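Local coordinates for protein putative glycosyl hydrolase (Bacteroides thetaiotaomicron VPI-5482, PDB 3K11) that is a putative glycosyl hydrolase of family 88, probably cleaving glycosidic bonds in carbohydrates, although its substrate is unknown, at residues F40-I43 and D44-T47; Y82-G85 and V86-S89. One frame throughout, in Å; residues are numbered along the deposited sequence. Where two conformers were deposited one is given.

Interaction 1: residues F40-I43 and D44-T47; sequences FAYI and DKET
The ring of Tyr-42 lies across the aliphatic part of Glu-46, one helical turn further on. Methylene CG of Glu-46 sits over one face in a CH-pi contact, 4.1 Å from the ring centroid and shifted toward the rim, with CE1 of Tyr-42 its closest ring atom at 3.8 Å. Tyr-42 holds CG anti to its own N (chi1 175°), which leans the ring toward the C-terminal end of the helix, while the bend in the Glu-46 chain at chi2 (-65°) carries the carboxylate past the ring. A water in the ring plane then joins the two ends: it lies 2.6 Å from Tyr-42 OH and donates to Glu-46 OE2 at 3.1 Å. The hydroxyl is also hydrogen-bonded to Gln-370, and Glu-46 OE1 takes the backbone N-H of Ala-76. A leucine in place of Tyr-42 would probably leave Gln-370 and the water without their hydroxyl partner and the Glu-46 methylene without its flat cover.

In the backbone the helical bonding weakens here. Asp-44 N still bonds Phe-40 O at 2.9 Å, but Glu-46 N is shared weakly between Tyr-42 O and Ile-43 O. Thr-47 finishes the turn with its side chain, OG1 donating to Ile-43 O at 2.6 Å.

This last part of helix 29-45 packs among three other helices: Phe-40 and Ile-43 rest on helix 82-98, and Asp-44 forms a salt bridge with Arg-110 of helix 101-128. Tyr-42 and Ile-43 also touch Tyr-400 of helix 400-416.

Interaction 2: residues Y82-G85 and V86-S89; sequences YEWG and VTYS
This is a local i to i+3 and i+4 contact, largely buried, in the first two turns of helix 82-98, its centre about 7 Å from the centre of the chain, where Trp-84 meets Thr-87 and Tyr-88. Thr-87 comes over a face of the indole: its CB stands 3.9 Å from the centroid of the five-membered ring, only 12° off the normal, a CH-pi contact, while OG1 hangs above the six-membered ring with CE3 of Trp-84 3.4 Å away. The methyl CG2 of Thr-87, anti to its own backbone N, reaches toward CE2 and NE1 of the same indole.

Tyr-88 meets Trp-84 differently. The edge of the five-membered ring, at CD1, turns toward the tyrosine face in a T-shaped pair with planes at 86° and centroids 5.2 Å apart. CD1 of Trp-84 is 3.7 Å from CZ of Tyr-88, and the phenol oxygen lies in the indole plane. That hydroxyl is hydrogen-bonded to Leu-79 O, and indole NE1 to Tyr-106 OH, so both polar ends are satisfied inside the protein.

Regular i to i+4 backbone bonds hold the helix, the shortest from Tyr-88 N to Trp-84 O at 2.8 Å. Gly-85 O receives two donors, Ser-89 N at 3.1 Å and a water that in turn accepts from Ser-89 OG; Lys-156 also bonds this serine oxygen.

Helices 101-128, 202-217 and 400-416 pack round these turns. This deep position, enclosed by other helices, is consistent with an inner helix of the (alpha/alpha)6 barrel of the six-hairpin glycosidases, to whose clan family 88 belongs.

Interaction 1 lies at the C-terminal part of helix 29-45 and interaction 2 at the start of helix 82-98, the next helix in the chain; their centres are about 14 Å apart, yet their side chains meet. Thr-47 CG2 lies 3.6 Å from Trp-84 NE1, Ile-43 CB packs 3.8 Å from Trp-84 CZ2, and Ile-43 CD1 is 3.9 Å from Thr-87 CG2. Tyr-106 joins the two polar ends, its OH hydrogen-bonded both to Thr-47 OG1 and to Trp-84 NE1. Phe-77 is shared as well, stacking on Trp-84 and touching Tyr-42 and Thr-47. Residues 82-89 lie deeper, and a 1,2-ethanediol, probably from the crystallisation liquor, sits about 4 Å from the side chain of Tyr-82.

Interaction 1: residues F40-I43 and D44-T47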
loop_
_atom_site.group_PDB
_atom_site.type_symbol
_atom_site.label_atom_id
_atom_site.label_comp_id
_atom_site.label_asym_id
_atom_site.label_seq_id
_atom_site.Cartn_x
_atom_site.Cartn_y
_atom_site.Cartn_z
ATOM N N PHE A 40 14.858 33.172 -3.049
ATOM C CA PHE A 40 14.939 34.221 -4.052
ATOM C C PHE A 40 16.335 34.849 -4.083
ATOM O O PHE A 40 16.907 35.068 -5.156
ATOM C CB PHE A 40 13.885 35.297 -3.766
ATOM C CG PHE A 40 13.940 36.453 -4.721
ATOM C CD1 PHE A 40 13.667 36.259 -6.051
ATOM C CD2 PHE A 40 14.319 37.724 -4.291
ATOM C CE1 PHE A 40 13.741 37.294 -6.961
ATOM C CE2 PHE A 40 14.401 38.763 -5.190
ATOM C CZ PHE A 40 14.087 38.551 -6.534
ATOM N N ALA A 41 16.883 35.154 -2.919
ATOM C CA ALA A 41 18.215 35.812 -2.885
ATOM C C ALA A 41 19.242 34.891 -3.525
ATOM O O ALA A 41 20.114 35.308 -4.276
ATOM C CB ALA A 41 18.618 36.154 -1.452
ATOM N N TYR A 42 19.129 33.610 -3.233
ATOM C CA TYR A 42 20.044 32.648 -3.801
ATOM C C TYR A 42 19.949 32.565 -5.322
ATOM O O TYR A 42 20.939 32.658 -6.008
ATOM C CB TYR A 42 19.786 31.273 -3.178
ATOM C CG TYR A 42 20.622 30.186 -3.809
ATOM C CD1 TYR A 42 21.996 30.186 -3.697
ATOM C CD2 TYR A 42 20.033 29.152 -4.493
ATOM C CE1 TYR A 42 22.756 29.188 -4.297
ATOM C CE2 TYR A 42 20.784 28.166 -5.090
ATOM C CZ TYR A 42 22.134 28.178 -4.982
ATOM O OH TYR A 42 22.843 27.155 -5.602
ATOM N N ILE A 43 18.742 32.407 -5.852
ATOM C CA ILE A 43 18.610 32.205 -7.294
ATOM C C ILE A 43 18.957 33.482 -8.057
ATOM O O ILE A 43 19.374 33.407 -9.198
ATOM C CB ILE A 43 17.230 31.672 -7.715
ATOM C CG1 ILE A 43 16.104 32.668 -7.382
ATOM C CG2 ILE A 43 16.996 30.280 -7.076
ATOM C CD1 ILE A 43 15.124 32.844 -8.487
ATOM N N ASP A 44 18.747 34.620 -7.416
ATOM C CA ASP A 44 19.030 35.916 -8.049
ATOM C C ASP A 44 20.522 35.964 -8.470
ATOM O O ASP A 44 20.852 36.274 -9.663
ATOM C CB ASP A 44 18.699 37.024 -7.054
ATOM C CG ASP A 44 18.744 38.419 -7.660
ATOM O OD1 ASP A 44 18.611 38.574 -8.905
ATOM O OD2 ASP A 44 18.885 39.356 -6.862
ATOM N N LYS A 45 21.394 35.617 -7.506
ATOM C CA LYS A 45 22.862 35.604 -7.747
ATOM C C LYS A 45 23.356 34.451 -8.626
ATOM O O LYS A 45 24.460 34.515 -9.147
ATOM C CB LYS A 45 23.721 35.751 -6.459
ATOM C CG LYS A 45 23.351 34.987 -5.157
ATOM C CD LYS A 45 23.608 33.472 -5.187
ATOM C CE LYS A 45 25.063 33.141 -5.143
ATOM N NZ LYS A 45 25.546 31.736 -5.003
ATOM N N GLU A 46 22.541 33.421 -8.798
ATOM C CA GLU A 46 22.870 32.279 -9.645
ATOM C C GLU A 46 22.253 32.263 -11.021
ATOM O O GLU A 46 22.301 31.233 -11.726
ATOM C CB GLU A 46 22.454 31.005 -8.902
ATOM C CG GLU A 46 23.328 30.715 -7.708
ATOM C CD GLU A 46 24.770 30.407 -8.113
ATOM O OE1 GLU A 46 25.068 30.220 -9.317
ATOM O OE2 GLU A 46 25.596 30.360 -7.219
ATOM N N THR A 47 21.597 33.357 -11.394
ATOM C CA THR A 47 20.991 33.493 -12.705
ATOM C C THR A 47 21.389 34.832 -13.326
ATOM O O THR A 47 20.528 35.647 -13.671
ATOM C CB THR A 47 19.460 33.325 -12.625
ATOM O OG1 THR A 47 18.897 34.197 -11.621
ATOM C CG2 THR A 47 19.111 31.828 -12.323
HETATM O O HOH W 1 25.404 27.538 -6.004
#

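Interaction 2: residues Y82-G85 and V86-S89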
loop_
_atom_site.group_PDB
_atom_site.type_symbol
_atom_site.label_atom_id
_atom_site.label_comp_id
_atom_site.label_asym_id
_atom_site.label_seq_id
_atom_site.Cartn_x
_atom_site.Cartn_y
_atom_site.Cartn_z
ATOM N N TYR A 82 12.676 25.127 -19.145
ATOM C CA TYR A 82 11.271 25.089 -18.715
ATOM C C TYR A 82 11.170 25.239 -17.210
ATOM O O TYR A 82 10.229 25.847 -16.716
ATOM C CB TYR A 82 10.576 23.820 -19.201
ATOM C CG TYR A 82 10.933 22.531 -18.518
ATOM C CD1 TYR A 82 10.296 22.167 -17.334
ATOM C CD2 TYR A 82 11.783 21.627 -19.084
ATOM C CE1 TYR A 82 10.573 20.983 -16.722
ATOM C CE2 TYR A 82 12.052 20.434 -18.470
ATOM C CZ TYR A 82 11.451 20.128 -17.271
ATOM O OH TYR A 82 11.655 18.897 -16.650
ATOM N N GLU A 83 12.181 24.727 -16.498
ATOM C CA GLU A 83 12.249 24.902 -15.032
ATOM C C GLU A 83 12.194 26.365 -14.665
ATOM O O GLU A 83 11.500 26.765 -13.721
ATOM C CB GLU A 83 13.483 24.224 -14.433
ATOM C CG GLU A 83 13.607 22.736 -14.687
ATOM C CD GLU A 83 14.519 22.400 -15.845
ATOM O OE1 GLU A 83 14.277 22.873 -16.956
ATOM O OE2 GLU A 83 15.468 21.622 -15.642
ATOM N N TRP A 84 12.912 27.199 -15.412
ATOM C CA TRP A 84 12.886 28.619 -15.082
ATOM C C TRP A 84 11.605 29.286 -15.556
ATOM O O TRP A 84 11.178 30.263 -14.953
ATOM C CB TRP A 84 14.186 29.335 -15.549
ATOM C CG TRP A 84 14.816 30.003 -14.386
ATOM C CD1 TRP A 84 15.024 31.320 -14.200
ATOM C CD2 TRP A 84 15.192 29.360 -13.154
ATOM N NE1 TRP A 84 15.560 31.543 -12.970
ATOM C CE2 TRP A 84 15.666 30.358 -12.296
ATOM C CE3 TRP A 84 15.162 28.040 -12.704
ATOM C CZ2 TRP A 84 16.134 30.079 -11.021
ATOM C CZ3 TRP A 84 15.631 27.755 -11.414
ATOM C CH2 TRP A 84 16.093 28.771 -10.596
ATOM N N GLY A 85 10.973 28.752 -16.615
ATOM C CA GLY A 85 9.620 29.186 -16.983
ATOM C C GLY A 85 8.715 29.083 -15.749
ATOM O O GLY A 85 7.923 30.003 -15.434
ATOM N N VAL A 86 8.853 27.995 -15.008
ATOM C CA VAL A 86 8.062 27.868 -13.782
ATOM C C VAL A 86 8.455 28.950 -12.771
ATOM O O VAL A 86 7.593 29.623 -12.146
ATOM C CB VAL A 86 8.182 26.440 -13.165
ATOM C CG1 VAL A 86 7.314 26.349 -11.880
ATOM C CG2 VAL A 86 7.812 25.381 -14.187
ATOM N N THR A 87 9.757 29.184 -12.619
ATOM C CA THR A 87 10.238 30.205 -11.672
ATOM C C THR A 87 9.675 31.570 -12.012
ATOM O O THR A 87 9.265 32.336 -11.114
ATOM C CB THR A 87 11.763 30.240 -11.655
ATOM O OG1 THR A 87 12.257 28.971 -11.208
ATOM C CG2 THR A 87 12.312 31.387 -10.747
ATOM N N TYR A 88 9.663 31.904 -13.299
ATOM C CA TYR A 88 9.126 33.214 -13.690
ATOM C C TYR A 88 7.639 33.361 -13.328
ATOM O O TYR A 88 7.215 34.401 -12.823
ATOM C CB TYR A 88 9.310 33.458 -15.186
ATOM C CG TYR A 88 10.753 33.545 -15.624
ATOM C CD1 TYR A 88 11.641 34.436 -15.012
ATOM C CD2 TYR A 88 11.225 32.765 -16.670
ATOM C CE1 TYR A 88 12.967 34.499 -15.418
ATOM C CE2 TYR A 88 12.555 32.826 -17.075
ATOM C CZ TYR A 88 13.414 33.705 -16.464
ATOM O OH TYR A 88 14.740 33.770 -16.861
ATOM N N SER A 89 6.840 32.334 -13.621
ATOM C CA SER A 89 5.410 32.342 -13.238
ATOM C C SER A 89 5.239 32.438 -11.733
ATOM O O SER A 89 4.368 33.180 -11.249
ATOM C CB SER A 89 4.643 31.109 -13.794
ATOM O OG SER A 89 4.214 31.312 -15.155
HETATM O O HOH W 2 11.732 25.621 -11.076
HETATM O O HOH W 3 5.172 29.319 -16.686
#